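Local coordinates for pancreatic lipase related protein 2 (Equus caballus, PDB 1W52) that probably hydrolyses the ester bonds of triacylglycerols and galactolipids, releasing fatty acids, as a calcium-binding pancreatic lipase of the alpha/beta-hydrolase superfamily, at residues A[169-182]-A[197-211]. Numbering follows the deposited sequence.
Sequences GRVGRVTGLDPAEP and DAQFVDVIHTDASPM. With CA (calcium ion), chain E.
R173 leaves its strand with CG anti to the backbone N (chi1 -174°) and runs extended to NE, while D202 turns CG between its own N and carbonyl carbon (chi1 53°), and the two meet over the same face of the sheet. R173 NH2 and D202 OD2, 2.6 Å apart, form a short salt bridge whose hydrogen bond is weak, the N-H being poorly aligned; guanidinium and carboxylate planes are 25° apart. T175 OG1 donates to the syn lone pair of D202 OD1 at 2.6 Å and also bonds H149, so one carboxylate takes both a charge and a hydroxyl. F200 lies alongside R173, its ring nearly parallel to the guanidinium.

Beneath them, strands 173-177 and 201-204 pair in parallel near the middle of the alpha/beta-hydrolase sheet, G176 N reaching D202 O at 2.9 Å. On the other face V174 CG1 packs against A198 CB and V201 CG2, and P179 CD rests on V203 CG1 at 3.4 Å. Just before strand 201-204, D197 chelates the calcium ion through both carboxylate oxygens, joined by D194 OD1 and the backbone O of E189.

Past the strands, E181 OE1 accepts M211 N at 3.1 Å from above its carboxylate plane; an alanine here would probably leave that amide without its acceptor and the chain around M211 freer to shift.

D178, the predicted charge-relay acid, receives T206 N on OD1 at 3.2 Å and, weakly, D207 N, while OD2 bonds H265. Amides from the neighbouring loop thus hold one oxygen, consistent with fixing the other toward the histidine.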
ATOM      1  N   GLY A 169     -19.682   7.846   9.993  1.00 52.43           N
ATOM      2  CA  GLY A 169     -19.387   6.748   9.073  1.00 54.03           C
ATOM      3  C   GLY A 169     -20.204   6.680   7.789  1.00 55.60           C
ATOM      4  O   GLY A 169     -20.359   5.593   7.196  1.00 55.96           O
ATOM      5  N   ARG A 170     -20.674   7.848   7.341  1.00 56.86           N
ATOM      6  CA  ARG A 170     -21.553   7.985   6.176  1.00 58.29           C
ATOM      7  C   ARG A 170     -20.741   8.022   4.887  1.00 52.14           C
ATOM      8  O   ARG A 170     -21.261   7.814   3.806  1.00 51.18           O
ATOM      9  CB  ARG A 170     -22.446   9.260   6.300  1.00 62.77           C
ATOM     10  CG  ARG A 170     -23.855   9.036   6.886  1.00 77.97           C
ATOM     11  CD  ARG A 170     -24.587   7.838   6.249  1.00 96.99           C
ATOM     12  NE  ARG A 170     -25.652   7.271   7.077  1.00100.00           N
ATOM     13  CZ  ARG A 170     -26.047   5.992   7.053  1.00100.00           C
ATOM     14  NH1 ARG A 170     -25.471   5.103   6.240  1.00100.00           N
ATOM     15  NH2 ARG A 170     -27.037   5.596   7.855  1.00100.00           N
ATOM     16  N   VAL A 171     -19.458   8.293   5.041  1.00 46.27           N
ATOM     17  CA  VAL A 171     -18.516   8.451   3.938  1.00 41.77           C
ATOM     18  C   VAL A 171     -18.104   7.063   3.409  1.00 38.52           C
ATOM     19  O   VAL A 171     -17.780   6.155   4.149  1.00 36.80           O
ATOM     20  CB  VAL A 171     -17.292   9.324   4.376  1.00 41.08           C
ATOM     21  CG1 VAL A 171     -16.921   9.006   5.807  1.00 41.91           C
ATOM     22  CG2 VAL A 171     -16.087   9.105   3.509  1.00 39.19           C
ATOM     23  N   GLY A 172     -18.130   6.916   2.100  1.00 35.44           N
ATOM     24  CA  GLY A 172     -18.061   5.614   1.487  1.00 33.56           C
ATOM     25  C   GLY A 172     -16.747   4.912   1.642  1.00 32.10           C
ATOM     26  O   GLY A 172     -16.701   3.694   1.705  1.00 31.66           O
ATOM     27  N   ARG A 173     -15.662   5.664   1.660  1.00 31.19           N
ATOM     28  CA  ARG A 173     -14.350   5.052   1.823  1.00 30.02           C
ATOM     29  C   ARG A 173     -13.278   6.013   2.245  1.00 28.91           C
ATOM     30  O   ARG A 173     -13.126   7.109   1.688  1.00 28.90           O
ATOM     31  CB  ARG A 173     -13.919   4.448   0.524  1.00 30.12           C
ATOM     32  CG  ARG A 173     -12.670   3.658   0.555  1.00 30.18           C
ATOM     33  CD  ARG A 173     -12.253   3.341  -0.842  1.00 29.69           C
ATOM     34  NE  ARG A 173     -11.160   2.391  -0.934  1.00 30.78           N
ATOM     35  CZ  ARG A 173     -10.395   2.252  -2.016  1.00 30.36           C
ATOM     36  NH1 ARG A 173     -10.618   3.020  -3.071  1.00 30.38           N
ATOM     37  NH2 ARG A 173      -9.421   1.343  -2.061  1.00 28.44           N
ATOM     38  N   VAL A 174     -12.523   5.566   3.234  1.00 27.26           N
ATOM     39  CA  VAL A 174     -11.287   6.209   3.604  1.00 26.23           C
ATOM     40  C   VAL A 174     -10.237   5.118   3.500  1.00 23.88           C
ATOM     41  O   VAL A 174     -10.465   3.957   3.872  1.00 23.07           O
ATOM     42  CB  VAL A 174     -11.339   6.930   4.992  1.00 26.79           C
ATOM     43  CG1 VAL A 174     -11.863   6.051   6.019  1.00 28.64           C
ATOM     44  CG2 VAL A 174      -9.951   7.334   5.448  1.00 28.82           C
ATOM     45  N   THR A 175      -9.126   5.510   2.900  1.00 21.96           N
ATOM     46  CA  THR A 175      -7.965   4.667   2.692  1.00 20.49           C
ATOM     47  C   THR A 175      -6.816   5.247   3.498  1.00 19.73           C
ATOM     48  O   THR A 175      -6.487   6.438   3.382  1.00 19.62           O
ATOM     49  CB  THR A 175      -7.602   4.685   1.220  1.00 20.23           C
ATOM     50  OG1 THR A 175      -8.617   3.997   0.450  1.00 18.85           O
ATOM     51  CG2 THR A 175      -6.322   3.914   1.004  1.00 19.41           C
ATOM     52  N   GLY A 176      -6.212   4.423   4.336  1.00 18.80           N
ATOM     53  CA  GLY A 176      -5.099   4.869   5.169  1.00 18.02           C
ATOM     54  C   GLY A 176      -3.743   4.469   4.600  1.00 16.97           C
ATOM     55  O   GLY A 176      -3.389   3.320   4.647  1.00 16.67           O
ATOM     56  N   LEU A 177      -2.994   5.401   4.043  1.00 16.35           N
ATOM     57  CA  LEU A 177      -1.644   5.100   3.572  1.00 16.44           C
ATOM     58  C   LEU A 177      -0.616   5.246   4.706  1.00 16.72           C
ATOM     59  O   LEU A 177      -0.265   6.362   5.133  1.00 15.50           O
ATOM     60  CB  LEU A 177      -1.300   6.007   2.415  1.00 16.53           C
ATOM     61  CG  LEU A 177      -2.271   5.861   1.259  1.00 15.56           C
ATOM     62  CD1 LEU A 177      -1.557   6.387   0.091  1.00 17.49           C
ATOM     63  CD2 LEU A 177      -2.648   4.419   0.967  1.00 15.60           C
ATOM     64  N   ASP A 178      -0.177   4.080   5.184  1.00 16.94           N
ATOM     65  CA  ASP A 178       0.618   3.919   6.414  1.00 17.66           C
ATOM     66  C   ASP A 178       0.307   4.910   7.533  1.00 17.80           C
ATOM     67  O   ASP A 178       1.032   5.876   7.796  1.00 16.58           O
ATOM     68  CB  ASP A 178       2.088   3.956   6.096  1.00 18.27           C
ATOM     69  CG  ASP A 178       2.939   3.343   7.190  1.00 21.03           C
ATOM     70  OD1 ASP A 178       2.654   2.190   7.701  1.00 24.20           O
ATOM     71  OD2 ASP A 178       3.941   3.989   7.572  1.00 23.79           O
ATOM     72  N   PRO A 179      -0.800   4.652   8.208  1.00 18.13           N
ATOM     73  CA  PRO A 179      -1.247   5.539   9.288  1.00 17.97           C
ATOM     74  C   PRO A 179      -0.153   5.689  10.336  1.00 18.10           C
ATOM     75  O   PRO A 179       0.492   4.728  10.697  1.00 17.69           O
ATOM     76  CB  PRO A 179      -2.449   4.810   9.871  1.00 17.91           C
ATOM     77  CG  PRO A 179      -2.891   3.833   8.768  1.00 17.39           C
ATOM     78  CD  PRO A 179      -1.696   3.501   7.973  1.00 17.41           C
ATOM     79  N   ALA A 180       0.022   6.899  10.837  1.00 18.90           N
ATOM     80  CA  ALA A 180       1.058   7.184  11.812  1.00 19.08           C
ATOM     81  C   ALA A 180       0.855   6.362  13.067  1.00 19.20           C
ATOM     82  O   ALA A 180      -0.290   6.101  13.454  1.00 19.37           O
ATOM     83  CB  ALA A 180       1.036   8.642  12.155  1.00 19.07           C
ATOM     84  N   GLU A 181       1.967   5.978  13.693  1.00 19.13           N
ATOM     85  CA  GLU A 181       1.949   5.262  14.958  1.00 19.18           C
ATOM     86  C   GLU A 181       1.944   6.173  16.192  1.00 19.11           C
ATOM     87  O   GLU A 181       1.006   6.122  16.947  1.00 17.45           O
ATOM     88  CB  GLU A 181       3.106   4.282  15.040  1.00 19.25           C
ATOM     89  CG  GLU A 181       3.027   3.458  16.303  1.00 20.00           C
ATOM     90  CD  GLU A 181       4.068   2.368  16.392  1.00 20.98           C
ATOM     91  OE1 GLU A 181       4.720   1.967  15.345  1.00 22.52           O
ATOM     92  OE2 GLU A 181       4.184   1.898  17.541  1.00 19.47           O
ATOM     93  N   PRO A 182       2.998   6.974  16.416  1.00 20.39           N
ATOM     94  CA  PRO A 182       3.095   7.835  17.610  1.00 20.98           C
ATOM     95  C   PRO A 182       1.824   8.569  17.929  1.00 21.93           C
ATOM     96  O   PRO A 182       1.379   9.301  17.073  1.00 24.20           O
ATOM     97  CB  PRO A 182       4.111   8.875  17.190  1.00 20.22           C
ATOM     98  CG  PRO A 182       4.978   8.174  16.259  1.00 19.47           C
ATOM     99  CD  PRO A 182       4.168   7.178  15.543  1.00 19.85           C
ATOM    100  N   ASP A 197     -14.960   4.568  10.647  1.00 29.66           N
ATOM    101  CA  ASP A 197     -14.969   5.964  10.241  1.00 30.28           C
ATOM    102  C   ASP A 197     -15.506   6.087   8.821  1.00 28.77           C
ATOM    103  O   ASP A 197     -15.795   7.187   8.341  1.00 27.29           O
ATOM    104  CB  ASP A 197     -13.572   6.611  10.390  1.00 31.82           C
ATOM    105  CG  ASP A 197     -13.023   6.549  11.835  1.00 35.56           C
ATOM    106  OD1 ASP A 197     -13.736   6.878  12.831  1.00 41.81           O
ATOM    107  OD2 ASP A 197     -11.860   6.191  12.070  1.00 40.53           O
ATOM    108  N   ALA A 198     -15.630   4.944   8.143  1.00 28.17           N
ATOM    109  CA  ALA A 198     -16.203   4.917   6.789  1.00 28.00           C
ATOM    110  C   ALA A 198     -16.935   3.623   6.533  1.00 28.81           C
ATOM    111  O   ALA A 198     -16.831   2.689   7.315  1.00 28.85           O
ATOM    112  CB  ALA A 198     -15.175   5.153   5.751  1.00 26.73           C
ATOM    113  N   GLN A 199     -17.715   3.588   5.463  1.00 29.78           N
ATOM    114  CA  GLN A 199     -18.416   2.371   5.107  1.00 31.65           C
ATOM    115  C   GLN A 199     -17.389   1.322   4.770  1.00 29.83           C
ATOM    116  O   GLN A 199     -17.598   0.127   4.944  1.00 29.09           O
ATOM    117  CB  GLN A 199     -19.341   2.601   3.913  1.00 34.50           C
ATOM    118  CG  GLN A 199     -20.429   3.676   4.134  1.00 42.17           C
ATOM    119  CD  GLN A 199     -21.584   3.189   4.977  1.00 49.94           C
ATOM    120  OE1 GLN A 199     -21.432   2.341   5.848  1.00 52.42           O
ATOM    121  NE2 GLN A 199     -22.753   3.743   4.712  1.00 59.20           N
ATOM    122  N   PHE A 200     -16.250   1.804   4.285  1.00 29.16           N
ATOM    123  CA  PHE A 200     -15.120   0.966   3.918  1.00 27.34           C
ATOM    124  C   PHE A 200     -13.805   1.673   4.214  1.00 26.37           C
ATOM    125  O   PHE A 200     -13.548   2.787   3.688  1.00 26.25           O
ATOM    126  CB  PHE A 200     -15.176   0.703   2.443  1.00 26.60           C
ATOM    127  CG  PHE A 200     -14.085  -0.179   1.947  1.00 26.39           C
ATOM    128  CD1 PHE A 200     -13.708  -1.340   2.642  1.00 24.17           C
ATOM    129  CD2 PHE A 200     -13.413   0.132   0.754  1.00 25.79           C
ATOM    130  CE1 PHE A 200     -12.709  -2.184   2.136  1.00 21.88           C
ATOM    131  CE2 PHE A 200     -12.416  -0.732   0.263  1.00 23.62           C
ATOM    132  CZ  PHE A 200     -12.080  -1.879   0.963  1.00 19.90           C
ATOM    133  N   VAL A 201     -12.971   0.992   5.009  1.00 24.49           N
ATOM    134  CA  VAL A 201     -11.621   1.444   5.342  1.00 23.13           C
ATOM    135  C   VAL A 201     -10.637   0.376   4.893  1.00 21.55           C
ATOM    136  O   VAL A 201     -10.709  -0.793   5.311  1.00 21.44           O
ATOM    137  CB  VAL A 201     -11.424   1.685   6.887  1.00 23.33           C
ATOM    138  CG1 VAL A 201     -10.024   2.218   7.203  1.00 23.09           C
ATOM    139  CG2 VAL A 201     -12.482   2.658   7.487  1.00 22.82           C
ATOM    140  N   ASP A 202      -9.694   0.797   4.077  1.00 19.51           N
ATOM    141  CA  ASP A 202      -8.614  -0.087   3.660  1.00 19.46           C
ATOM    142  C   ASP A 202      -7.268   0.532   4.013  1.00 18.87           C
ATOM    143  O   ASP A 202      -7.035   1.710   3.799  1.00 18.97           O
ATOM    144  CB  ASP A 202      -8.663  -0.337   2.154  1.00 19.69           C
ATOM    145  CG  ASP A 202      -8.703   0.960   1.343  1.00 20.68           C
ATOM    146  OD1 ASP A 202      -9.323   1.960   1.834  1.00 22.02           O
ATOM    147  OD2 ASP A 202      -8.143   1.058   0.225  1.00 19.15           O
ATOM    148  N   VAL A 203      -6.358  -0.267   4.516  1.00 18.59           N
ATOM    149  CA  VAL A 203      -5.090   0.256   4.958  1.00 18.93           C
ATOM    150  C   VAL A 203      -3.898  -0.429   4.280  1.00 18.17           C
ATOM    151  O   VAL A 203      -3.874  -1.637   4.149  1.00 17.84           O
ATOM    152  CB  VAL A 203      -4.972   0.098   6.466  1.00 19.42           C
ATOM    153  CG1 VAL A 203      -3.846   0.982   7.019  1.00 19.96           C
ATOM    154  CG2 VAL A 203      -6.290   0.452   7.108  1.00 19.49           C
ATOM    155  N   ILE A 204      -2.923   0.374   3.861  1.00 17.25           N
ATOM    156  CA  ILE A 204      -1.611  -0.127   3.470  1.00 16.95           C
ATOM    157  C   ILE A 204      -0.553   0.182   4.543  1.00 17.21           C
ATOM    158  O   ILE A 204      -0.365   1.327   4.916  1.00 16.03           O
ATOM    159  CB  ILE A 204      -1.213   0.445   2.116  1.00 16.22           C
ATOM    160  CG1 ILE A 204      -2.279   0.080   1.119  1.00 15.87           C
ATOM    161  CG2 ILE A 204       0.103  -0.168   1.623  1.00 15.28           C
ATOM    162  CD1 ILE A 204      -2.077   0.763  -0.228  1.00 17.16           C
ATOM    163  N   HIS A 205       0.123  -0.871   5.012  1.00 18.24           N
ATOM    164  CA  HIS A 205       1.123  -0.796   6.089  1.00 19.21           C
ATOM    165  C   HIS A 205       2.526  -1.040   5.509  1.00 17.91           C
ATOM    166  O   HIS A 205       2.847  -2.173   5.156  1.00 16.46           O
ATOM    167  CB  HIS A 205       0.923  -1.915   7.099  1.00 20.74           C
ATOM    168  CG  HIS A 205      -0.393  -1.904   7.830  1.00 25.95           C
ATOM    169  ND1 HIS A 205      -0.520  -1.425   9.118  1.00 28.80           N
ATOM    170  CD2 HIS A 205      -1.606  -2.415   7.494  1.00 29.12           C
ATOM    171  CE1 HIS A 205      -1.764  -1.610   9.527  1.00 31.11           C
ATOM    172  NE2 HIS A 205      -2.446  -2.196   8.557  1.00 31.21           N
ATOM    173  N   THR A 206       3.338   0.016   5.416  1.00 16.54           N
ATOM    174  CA  THR A 206       4.703  -0.097   4.904  1.00 15.58           C
ATOM    175  C   THR A 206       5.819   0.129   5.923  1.00 15.09           C
ATOM    176  O   THR A 206       6.939  -0.169   5.598  1.00 14.63           O
ATOM    177  CB  THR A 206       4.952   0.866   3.717  1.00 15.12           C
ATOM    178  OG1 THR A 206       4.641   2.219   4.110  1.00 16.35           O
ATOM    179  CG2 THR A 206       3.994   0.550   2.537  1.00 15.21           C
ATOM    180  N   ASP A 207       5.548   0.657   7.124  1.00 14.67           N
ATOM    181  CA  ASP A 207       6.635   1.024   8.056  1.00 14.37           C
ATOM    182  C   ASP A 207       6.244   0.687   9.482  1.00 14.83           C
ATOM    183  O   ASP A 207       6.479   1.436  10.405  1.00 13.92           O
ATOM    184  CB  ASP A 207       6.949   2.518   7.908  1.00 14.88           C
ATOM    185  CG  ASP A 207       8.234   2.970   8.634  1.00 13.51           C
ATOM    186  OD1 ASP A 207       9.122   2.111   8.804  1.00 15.93           O
ATOM    187  OD2 ASP A 207       8.416   4.157   9.043  1.00  8.69           O
ATOM    188  N   ALA A 208       5.677  -0.500   9.639  1.00 15.83           N
ATOM    189  CA  ALA A 208       5.057  -1.010  10.872  1.00 16.16           C
ATOM    190  C   ALA A 208       6.009  -1.662  11.942  1.00 17.75           C
ATOM    191  O   ALA A 208       5.597  -2.325  12.920  1.00 17.58           O
ATOM    192  CB  ALA A 208       4.020  -2.017  10.441  1.00 16.05           C
ATOM    193  N   SER A 209       7.312  -1.501  11.745  1.00 19.21           N
ATOM    194  CA  SER A 209       8.287  -1.690  12.844  1.00 18.54           C
ATOM    195  C   SER A 209       7.840  -0.797  14.011  1.00 17.26           C
ATOM    196  O   SER A 209       7.006   0.155  13.851  1.00 18.82           O
ATOM    197  CB  SER A 209       9.704  -1.342  12.362  1.00 18.44           C
ATOM    198  OG  SER A 209       9.737  -1.317  10.912  1.00 22.24           O
ATOM    199  N   PRO A 210       8.236  -1.162  15.203  1.00 15.42           N
ATOM    200  CA  PRO A 210       7.855  -0.353  16.362  1.00 15.91           C
ATOM    201  C   PRO A 210       8.444   1.013  16.368  1.00 17.40           C
ATOM    202  O   PRO A 210       9.631   1.170  16.245  1.00 17.28           O
ATOM    203  CB  PRO A 210       8.309  -1.175  17.558  1.00 14.77           C
ATOM    204  CG  PRO A 210       8.903  -2.351  17.050  1.00 13.46           C
ATOM    205  CD  PRO A 210       8.834  -2.437  15.594  1.00 14.54           C
ATOM    206  N   MET A 211       7.615   2.025  16.496  1.00 20.42           N
ATOM    207  CA  MET A 211       8.147   3.385  16.521  1.00 22.47           C
ATOM    208  C   MET A 211       9.218   3.492  17.608  1.00 25.10           C
ATOM    209  O   MET A 211      10.284   3.985  17.390  1.00 24.07           O
ATOM    210  CB  MET A 211       7.061   4.376  16.858  1.00 21.72           C
ATOM    211  CG  MET A 211       7.636   5.737  17.147  1.00 20.06           C
ATOM    212  SD  MET A 211       8.089   6.448  15.572  1.00 17.03           S
ATOM    213  CE  MET A 211       8.810   8.031  16.196  1.00 18.15           C
TER
HETATM  214 CA    CA E 602     -11.936   6.628  14.511  1.00 28.44          CA